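Local coordinates for protein phosphodiesterase (Salpingoeca rosetta, PDB 7D7P) that belongs to the phosphodiesterase family of the HD clan, with a strand-free helical fold that holds a zinc ion and a magnesium ion, at residues Leu123-Thr128 against Pro332-Leu337. Sequence-based numbering, arbitrary orientation.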
loop_
_atom_site.group_PDB
_atom_site.type_symbol
_atom_site.label_atom_id
_atom_site.label_comp_id
_atom_site.label_asym_id
_atom_site.label_seq_id
_atom_site.Cartn_x
_atom_site.Cartn_y
_atom_site.Cartn_z
ATOM N N LEU A 123 5.450 12.982 23.657
ATOM C CA LEU A 123 5.643 12.610 25.055
ATOM C C LEU A 123 4.481 13.083 25.918
ATOM O O LEU A 123 4.062 12.380 26.844
ATOM C CB LEU A 123 6.960 13.181 25.580
ATOM C CG LEU A 123 8.257 12.676 24.947
ATOM C CD1 LEU A 123 9.447 13.368 25.592
ATOM C CD2 LEU A 123 8.378 11.161 25.059
ATOM N N THR A 124 3.954 14.275 25.633
ATOM C CA THR A 124 2.792 14.763 26.365
ATOM C C THR A 124 1.583 13.864 26.145
ATOM O O THR A 124 0.762 13.690 27.053
ATOM C CB THR A 124 2.475 16.200 25.945
ATOM O OG1 THR A 124 3.624 17.028 26.167
ATOM C CG2 THR A 124 1.302 16.753 26.740
ATOM N N SER A 125 1.475 13.259 24.961
ATOM C CA SER A 125 0.293 12.471 24.632
ATOM C C SER A 125 0.313 11.088 25.276
ATOM O O SER A 125 -0.737 10.591 25.696
ATOM C CB SER A 125 0.153 12.348 23.112
ATOM O OG SER A 125 0.087 13.625 22.501
ATOM N N VAL A 126 1.476 10.440 25.347
ATOM C CA VAL A 126 1.510 9.024 25.731
ATOM C C VAL A 126 2.479 8.710 26.862
ATOM O O VAL A 126 2.386 7.613 27.444
ATOM C CB VAL A 126 1.828 8.137 24.506
ATOM C CG1 VAL A 126 0.828 8.370 23.387
ATOM C CG2 VAL A 126 3.251 8.379 24.025
ATOM N N ALA A 127 3.420 9.579 27.226
ATOM C CA ALA A 127 4.507 9.193 28.119
ATOM C C ALA A 127 4.428 9.813 29.509
ATOM O O ALA A 127 5.314 9.555 30.329
ATOM C CB ALA A 127 5.860 9.548 27.487
ATOM N N THR A 128 3.392 10.601 29.806
ATOM C CA THR A 128 3.368 11.353 31.058
ATOM C C THR A 128 3.426 10.465 32.297
ATOM O O THR A 128 3.824 10.942 33.365
ATOM C CB THR A 128 2.115 12.228 31.136
ATOM O OG1 THR A 128 0.948 11.398 31.088
ATOM C CG2 THR A 128 2.082 13.216 29.985
ATOM N N PRO A 332 -3.123 3.751 21.308
ATOM C CA PRO A 332 -4.284 4.155 20.494
ATOM C C PRO A 332 -4.572 5.645 20.515
ATOM O O PRO A 332 -5.279 6.131 19.622
ATOM C CB PRO A 332 -5.439 3.354 21.111
ATOM C CG PRO A 332 -4.778 2.195 21.786
ATOM C CD PRO A 332 -3.477 2.729 22.307
ATOM N N LYS A 333 -4.050 6.389 21.494
ATOM C CA LYS A 333 -4.258 7.833 21.522
ATOM C C LYS A 333 -3.643 8.531 20.315
ATOM O O LYS A 333 -4.018 9.667 20.011
ATOM C CB LYS A 333 -3.681 8.423 22.810
ATOM C CG LYS A 333 -4.218 9.806 23.146
ATOM C CD LYS A 333 -3.619 10.338 24.434
ATOM C CE LYS A 333 -3.855 9.379 25.588
ATOM N NZ LYS A 333 -3.236 9.874 26.845
ATOM N N LEU A 334 -2.713 7.878 19.621
ATOM C CA LEU A 334 -2.021 8.475 18.488
ATOM C C LEU A 334 -2.612 8.063 17.147
ATOM O O LEU A 334 -2.036 8.393 16.106
ATOM C CB LEU A 334 -0.536 8.111 18.528
ATOM C CG LEU A 334 0.242 8.556 19.765
ATOM C CD1 LEU A 334 1.678 8.060 19.693
ATOM C CD2 LEU A 334 0.194 10.072 19.909
ATOM N N ASP A 335 -3.746 7.356 17.142
ATOM C CA ASP A 335 -4.261 6.836 15.881
ATOM C C ASP A 335 -4.845 7.920 14.985
ATOM O O ASP A 335 -5.117 7.645 13.811
ATOM C CB ASP A 335 -5.296 5.732 16.137
ATOM C CG ASP A 335 -6.529 6.225 16.877
ATOM O OD1 ASP A 335 -6.598 7.418 17.241
ATOM O OD2 ASP A 335 -7.438 5.399 17.101
ATOM N N PHE A 336 -5.036 9.141 15.493
ATOM C CA PHE A 336 -5.460 10.234 14.627
ATOM C C PHE A 336 -4.397 10.591 13.598
ATOM O O PHE A 336 -4.729 11.167 12.556
ATOM C CB PHE A 336 -5.822 11.470 15.458
ATOM C CG PHE A 336 -4.650 12.093 16.172
ATOM C CD1 PHE A 336 -4.276 11.652 17.431
ATOM C CD2 PHE A 336 -3.932 13.126 15.588
ATOM C CE1 PHE A 336 -3.203 12.221 18.092
ATOM C CE2 PHE A 336 -2.857 13.700 16.242
ATOM C CZ PHE A 336 -2.492 13.247 17.497
ATOM N N LEU A 337 -3.130 10.261 13.868
ATOM C CA LEU A 337 -2.070 10.495 12.894
ATOM C C LEU A 337 -2.265 9.659 11.636
ATOM O O LEU A 337 -1.833 10.068 10.552
ATOM C CB LEU A 337 -0.706 10.198 13.520
ATOM C CG LEU A 337 -0.346 11.054 14.736
ATOM C CD1 LEU A 337 0.816 10.448 15.510
ATOM C CD2 LEU A 337 -0.032 12.478 14.303
#
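The flat carbonyl group of Ser-125 meets Lys-333 end-on. The NZ of Lys-333 donates a hydrogen bond of 2.8 Å to Ser-125 O, with a C=O...N angle of 170°. The ring of Phe-336 makes no close contact with segment 123-128 and packs on its own segment and Trp-54. Leu-337 CG lies 3.9 Å above the plane on one ring face, shifted toward the rim. Lys-333 O is at the ring edge, in the plane. Trp-54 stacks edge-to-face with Phe-336 and also touches Ser-125 and Leu-337, so it joins the two segments from outside.

The extended start of Lys-333 carries CD to 3.2 Å from Ser-125 O. The turn at chi3 (-56°) then swings CE and NZ round the same oxygen. The carbonyl belongs to the last turn of helix 109-126. At this helix end it carries partial negative charge, which probably favours the ammonium group.

Beside the polar bond is an apolar patch. Val-126 and Leu-334 cross at about a right angle. CG1 of Val-126 packs 3.7 Å from CG of Leu-334 and also meets both of its methyls. The CD2 methyl of Leu-334 reaches Ser-125 CB at 3.9 Å. The hydroxyl of Ser-125 is turned back to its own helix and bonds Leu-121 O. Leu-334 is buried and also rests on Leu-327 of helix 305-330.

The contact thus joins the C-terminal end of helix 109-126, whose first turn carries the zinc ligand His-111, to the 3-10 turn linking helices 305-330 and 336-359. It is partly buried helix-to-turn packing within the all-helical phosphodiesterase fold.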